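Local coordinates for protein nucleoporin NUP145N (Chaetomium thermophilum, PDB 5HB6) that probably serves as a structural component of the nuclear pore complex and as a docking partner for transport factors, this part being its autopeptidase domain, at residues V37-P42 and L81-L86; R63-Y68 and A85-E90. The protein carries 1 engineered substitution. All blocks are in the same frame, centred on the assembly; numbering follows the deposited sequence.

Contact 1: residues V37-P42 and L81-L86; sequences VQFKVP and LNVPAL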
loop_
_atom_site.group_PDB
_atom_site.type_symbol
_atom_site.label_atom_id
_atom_site.label_comp_id
_atom_site.label_asym_id
_atom_site.label_seq_id
_atom_site.Cartn_x
_atom_site.Cartn_y
_atom_site.Cartn_z
ATOM N N VAL A 37 2.758 0.194 -0.134
ATOM C CA VAL A 37 1.820 -0.766 -0.709
ATOM C C VAL A 37 2.660 -1.771 -1.502
ATOM O O VAL A 37 3.384 -1.395 -2.430
ATOM C CB VAL A 37 0.807 -0.075 -1.631
ATOM C CG1 VAL A 37 -0.165 -1.076 -2.211
ATOM C CG2 VAL A 37 0.090 1.037 -0.908
ATOM N N GLN A 38 2.595 -3.027 -1.091
ATOM C CA GLN A 38 3.319 -4.129 -1.717
ATOM C C GLN A 38 2.294 -5.000 -2.419
ATOM O O GLN A 38 1.483 -5.654 -1.765
ATOM C CB GLN A 38 4.073 -4.967 -0.685
ATOM C CG GLN A 38 5.199 -4.244 0.022
ATOM C CD GLN A 38 5.816 -5.072 1.143
ATOM O OE1 GLN A 38 6.635 -5.940 0.879
ATOM N NE2 GLN A 38 5.398 -4.835 2.390
ATOM N N PHE A 39 2.333 -5.026 -3.748
ATOM C CA PHE A 39 1.382 -5.845 -4.488
ATOM C C PHE A 39 1.770 -7.316 -4.366
ATOM O O PHE A 39 2.946 -7.677 -4.529
ATOM C CB PHE A 39 1.253 -5.340 -5.927
ATOM C CG PHE A 39 0.742 -3.920 -5.978
ATOM C CD1 PHE A 39 -0.620 -3.663 -5.903
ATOM C CD2 PHE A 39 1.611 -2.846 -5.996
ATOM C CE1 PHE A 39 -1.101 -2.370 -5.898
ATOM C CE2 PHE A 39 1.144 -1.544 -5.963
ATOM C CZ PHE A 39 -0.220 -1.304 -5.912
ATOM N N LYS A 40 0.787 -8.152 -4.077
ATOM C CA LYS A 40 1.040 -9.520 -3.661
ATOM C C LYS A 40 1.108 -10.504 -4.819
ATOM O O LYS A 40 1.576 -11.626 -4.616
ATOM C CB LYS A 40 -0.025 -9.961 -2.641
ATOM C CG LYS A 40 0.153 -9.257 -1.282
ATOM C CD LYS A 40 -1.025 -9.425 -0.337
ATOM C CE LYS A 40 -1.219 -10.848 0.061
ATOM N NZ LYS A 40 -2.324 -10.951 1.066
ATOM N N VAL A 41 0.729 -10.092 -6.020
ATOM C CA VAL A 41 0.737 -10.952 -7.201
ATOM C C VAL A 41 1.506 -10.191 -8.269
ATOM O O VAL A 41 1.726 -8.971 -8.143
ATOM C CB VAL A 41 -0.700 -11.268 -7.674
ATOM C CG1 VAL A 41 -1.446 -12.077 -6.632
ATOM C CG2 VAL A 41 -1.450 -9.984 -7.980
ATOM N N PRO A 42 1.927 -10.871 -9.337
ATOM C CA PRO A 42 2.582 -10.142 -10.426
ATOM C C PRO A 42 1.600 -9.149 -11.015
ATOM O O PRO A 42 0.404 -9.435 -11.128
ATOM C CB PRO A 42 2.942 -11.238 -11.440
ATOM C CG PRO A 42 2.940 -12.495 -10.665
ATOM C CD PRO A 42 1.861 -12.321 -9.617
ATOM N N LEU A 81 -3.250 -2.444 -11.148
ATOM C CA LEU A 81 -2.903 -2.486 -9.738
ATOM C C LEU A 81 -4.095 -2.796 -8.830
ATOM O O LEU A 81 -3.958 -2.724 -7.604
ATOM C CB LEU A 81 -2.237 -1.175 -9.332
ATOM C CG LEU A 81 -0.938 -0.868 -10.055
ATOM C CD1 LEU A 81 -0.353 0.407 -9.553
ATOM C CD2 LEU A 81 0.059 -2.001 -9.888
ATOM N N ASN A 82 -5.251 -3.156 -9.396
ATOM C CA ASN A 82 -6.446 -3.454 -8.604
ATOM C C ASN A 82 -6.429 -4.931 -8.216
ATOM O O ASN A 82 -7.244 -5.747 -8.645
ATOM C CB ASN A 82 -7.705 -3.080 -9.383
ATOM C CG ASN A 82 -8.944 -3.033 -8.497
ATOM O OD1 ASN A 82 -8.843 -3.132 -7.270
ATOM N ND2 ASN A 82 -10.120 -2.858 -9.118
ATOM N N VAL A 83 -5.455 -5.255 -7.373
ATOM C CA VAL A 83 -5.094 -6.636 -7.074
ATOM C C VAL A 83 -4.763 -6.737 -5.591
ATOM O O VAL A 83 -4.607 -5.716 -4.902
ATOM C CB VAL A 83 -3.898 -7.102 -7.925
ATOM C CG1 VAL A 83 -4.207 -6.997 -9.421
ATOM C CG2 VAL A 83 -2.633 -6.304 -7.584
ATOM N N PRO A 84 -4.587 -7.946 -5.070
ATOM C CA PRO A 84 -4.235 -8.087 -3.652
ATOM C C PRO A 84 -2.940 -7.347 -3.291
ATOM O O PRO A 84 -1.962 -7.342 -4.049
ATOM C CB PRO A 84 -4.100 -9.607 -3.486
ATOM C CG PRO A 84 -5.042 -10.163 -4.492
ATOM C CD PRO A 84 -4.902 -9.253 -5.675
ATOM N N ALA A 85 -2.937 -6.735 -2.105
ATOM C CA ALA A 85 -1.800 -5.920 -1.684
ATOM C C ALA A 85 -1.671 -5.957 -0.175
ATOM O O ALA A 85 -2.661 -6.115 0.546
ATOM C CB ALA A 85 -1.922 -4.449 -2.131
ATOM N N LEU A 86 -0.436 -5.739 0.282
ATOM C CA LEU A 86 -0.100 -5.599 1.685
ATOM C C LEU A 86 0.246 -4.142 1.924
ATOM O O LEU A 86 1.227 -3.629 1.363
ATOM C CB LEU A 86 1.067 -6.520 2.037
ATOM C CG LEU A 86 1.702 -6.321 3.426
ATOM C CD1 LEU A 86 0.784 -6.749 4.509
ATOM C CD2 LEU A 86 3.000 -7.137 3.551
HETATM O O HOH W 1 3.512 -2.800 2.733
#
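Gln38 and Leu86 face each other as an antiparallel hydrogen-bonded pair, and both backbone polar groups of each are used. Gln38 N gives to Leu86 O at 2.9 Å, and Leu86 N returns the bond to Gln38 O at 2.8 Å, nearly straight at 172°. Two residues on, where 37-42 has left its strand, Lys40 N still reaches Pro84 O at 2.9 Å, which carries the pairing past the end of the strand. Leu86 O has a second partner: a water that donates to it at 2.8 Å and accepts from the side-chain NE2 of Gln38. Through this water the Gln38 amide is linked back to the Leu86 backbone; Gln38 NE2 also lies 3.5 Å from Leu86 CD2, the side chains running alongside. Lys40 lays its aliphatic part along the Ala85 backbone, and in the conformer described its NZ hydrogen-bonds to Ser133 OG.

Phe39 holds CG beside its backbone N (chi1 -61°), which brings the ring end to 81-83. Phe39 CD1 lies 3.7 Å from Val83 CG2. Leu81 CD2 sits over the ring centre, 4.0 Å from the centroid and 8° off the normal, a CH-pi contact; Val37 CG1 covers the opposite face, offset toward the ring's rim. A serine in place of Phe39 would probably leave Leu81 CD2 and Val83 CG2 facing a gap. Strand 35-39 runs between 28-31 and 85-89 in the antiparallel sheet, Ala85 bonds onward to Val134, and Val37 and Leu81 meet the hairpin strands 58-61 and 64-67.

Contact 2: residues R63-Y68 and A85-E90; sequences RSATVY and ALISLE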
loop_
_atom_site.group_PDB
_atom_site.type_symbol
_atom_site.label_atom_id
_atom_site.label_comp_id
_atom_site.label_asym_id
_atom_site.label_seq_id
_atom_site.Cartn_x
_atom_site.Cartn_y
_atom_site.Cartn_z
ATOM N N ARG A 63 -1.553 7.781 7.016
ATOM C CA ARG A 63 -2.691 6.959 7.389
ATOM C C ARG A 63 -3.672 6.750 6.247
ATOM O O ARG A 63 -4.825 6.384 6.475
ATOM C CB ARG A 63 -3.389 7.505 8.628
ATOM C CG ARG A 63 -2.409 7.676 9.802
ATOM C CD ARG A 63 -3.085 8.170 11.068
ATOM N NE ARG A 63 -4.094 7.187 11.475
ATOM C CZ ARG A 63 -5.205 7.467 12.136
ATOM N NH1 ARG A 63 -5.476 8.705 12.511
ATOM N NH2 ARG A 63 -6.061 6.517 12.410
ATOM N N SER A 64 -3.223 6.914 5.007
ATOM C CA SER A 64 -4.119 6.892 3.858
ATOM C C SER A 64 -3.403 6.362 2.615
ATOM O O SER A 64 -2.525 7.024 2.070
ATOM C CB SER A 64 -4.609 8.311 3.621
ATOM O OG SER A 64 -5.516 8.355 2.549
ATOM N N ALA A 65 -3.796 5.179 2.166
ATOM C CA ALA A 65 -3.306 4.603 0.925
ATOM C C ALA A 65 -4.490 4.451 -0.016
ATOM O O ALA A 65 -5.467 3.787 0.316
ATOM C CB ALA A 65 -2.628 3.260 1.175
ATOM N N THR A 66 -4.376 5.030 -1.200
ATOM C CA THR A 66 -5.421 5.032 -2.215
ATOM C C THR A 66 -4.800 4.579 -3.527
ATOM O O THR A 66 -3.698 5.009 -3.887
ATOM C CB THR A 66 -6.027 6.467 -2.413
ATOM O OG1 THR A 66 -6.558 6.980 -1.190
ATOM C CG2 THR A 66 -7.155 6.472 -3.472
ATOM N N VAL A 67 -5.493 3.694 -4.227
ATOM C CA VAL A 67 -5.074 3.261 -5.552
ATOM C C VAL A 67 -6.252 3.461 -6.497
ATOM O O VAL A 67 -7.334 2.923 -6.249
ATOM C CB VAL A 67 -4.613 1.790 -5.535
ATOM C CG1 VAL A 67 -4.125 1.351 -6.913
ATOM C CG2 VAL A 67 -3.516 1.605 -4.514
ATOM N N TYR A 68 -6.027 4.215 -7.597
ATOM C CA TYR A 68 -7.037 4.604 -8.586
ATOM C C TYR A 68 -8.080 5.528 -7.973
ATOM O O TYR A 68 -9.205 5.096 -7.693
ATOM C CB TYR A 68 -7.717 3.387 -9.223
ATOM C CG TYR A 68 -6.785 2.512 -10.039
ATOM C CD1 TYR A 68 -6.169 2.996 -11.174
ATOM C CD2 TYR A 68 -6.520 1.209 -9.655
ATOM C CE1 TYR A 68 -5.324 2.209 -11.915
ATOM C CE2 TYR A 68 -5.668 0.415 -10.378
ATOM C CZ TYR A 68 -5.060 0.911 -11.503
ATOM O OH TYR A 68 -4.219 0.092 -12.240
ATOM N N ALA A 85 -2.937 -6.735 -2.105
ATOM C CA ALA A 85 -1.800 -5.920 -1.684
ATOM C C ALA A 85 -1.671 -5.957 -0.175
ATOM O O ALA A 85 -2.661 -6.115 0.546
ATOM C CB ALA A 85 -1.922 -4.449 -2.131
ATOM N N LEU A 86 -0.436 -5.739 0.282
ATOM C CA LEU A 86 -0.100 -5.599 1.685
ATOM C C LEU A 86 0.246 -4.142 1.924
ATOM O O LEU A 86 1.227 -3.629 1.363
ATOM C CB LEU A 86 1.067 -6.520 2.037
ATOM C CG LEU A 86 1.702 -6.321 3.426
ATOM C CD1 LEU A 86 0.784 -6.749 4.509
ATOM C CD2 LEU A 86 3.000 -7.137 3.551
ATOM N N ILE A 87 -0.510 -3.495 2.806
ATOM C CA ILE A 87 -0.379 -2.060 3.055
ATOM C C ILE A 87 0.190 -1.897 4.449
ATOM O O ILE A 87 -0.290 -2.528 5.392
ATOM C CB ILE A 87 -1.747 -1.371 2.929
ATOM C CG1 ILE A 87 -2.270 -1.553 1.504
ATOM C CG2 ILE A 87 -1.657 0.082 3.312
ATOM C CD1 ILE A 87 -3.674 -1.084 1.340
ATOM N N SER A 88 1.196 -1.045 4.588
ATOM C CA SER A 88 1.820 -0.810 5.885
ATOM C C SER A 88 1.817 0.686 6.115
ATOM O O SER A 88 2.388 1.423 5.311
ATOM C CB SER A 88 3.259 -1.371 5.892
ATOM O OG SER A 88 3.255 -2.754 5.587
ATOM N N LEU A 89 1.196 1.115 7.201
ATOM C CA LEU A 89 0.994 2.537 7.474
ATOM C C LEU A 89 1.574 2.942 8.816
ATOM O O LEU A 89 1.166 2.440 9.874
ATOM C CB LEU A 89 -0.478 2.901 7.450
ATOM C CG LEU A 89 -1.148 2.788 6.091
ATOM C CD1 LEU A 89 -2.644 2.950 6.184
ATOM C CD2 LEU A 89 -0.582 3.778 5.098
ATOM N N GLU A 90 2.506 3.890 8.770
ATOM C CA GLU A 90 2.999 4.567 9.960
ATOM C C GLU A 90 1.885 5.376 10.634
ATOM O O GLU A 90 0.809 5.610 10.072
ATOM C CB GLU A 90 4.151 5.522 9.602
ATOM C CG GLU A 90 5.364 4.787 9.040
ATOM C CD GLU A 90 6.530 5.692 8.708
ATOM O OE1 GLU A 90 6.588 6.809 9.246
ATOM O OE2 GLU A 90 7.374 5.276 7.906
HETATM O O HOH W 2 0.896 6.590 7.519
#
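Ile87 keeps CG2 anti to its backbone N, with CG1 beside that N (chi1 -62°), and this sends the short branch across to Ala65, where CG2 stops 4.0 Å from Ala65 CB. Leu89 places CG beside its own N (chi1 -67°), which turns its two methyl groups to the entry of strand 64-67. Leu89 CD1 lies 3.9 Å from Arg63 C, and Leu89 CD2 lies 4.1 Å from Ser64 N. The same CD2 of Leu89 is also 4.5 Å from Ala65 CB, a looser touch. Ala65 thus takes one neighbour from each of two residues that alternate along strand 85-89.

Strand 64-67 pairs with 58-61 in a two-stranded hairpin, whereas 85-89 belongs to the six-stranded antiparallel sheet. Their axes approach to 8.3 Å at 148° between chain directions, a spacing for side-chain packing of one sheet on another rather than backbone pairing. In agreement with this, no direct bond joins the two segments. The polar link is a water near the turn of the hairpin, which accepts from Arg63 N at 2.8 Å and donates to Glu90 O at 2.7 Å. Beside it, the aliphatic part of Arg63 passes Glu90 O, with CG as the touching atom. Beside strand 85-89 in the same sheet, Phe132 of strand 129-134 touches both Ile87 and Leu89, and Leu89 O accepts from Ser92 OG.

Contact 1 and contact 2 share strand 85-89 but use different parts of it: contact 1 its start, Ala85 and Leu86, and contact 2 its later residues Ile87 and Leu89. Contact 1 joins neighbours within the six-stranded sheet by direct backbone bonds, which a water only supplements, and its buried aromatic half contrasts with an exposed Lys40. Contact 2 joins that sheet to the hairpin by apolar side chains, and its polar link runs through a water; it buries 203 Å² against 548 Å², yet its centre lies nearer the centre of the chain. The two also touch: Tyr68 OH probably bonds to Leu81 N, and Val37 CG2 packs on Ala65 CB.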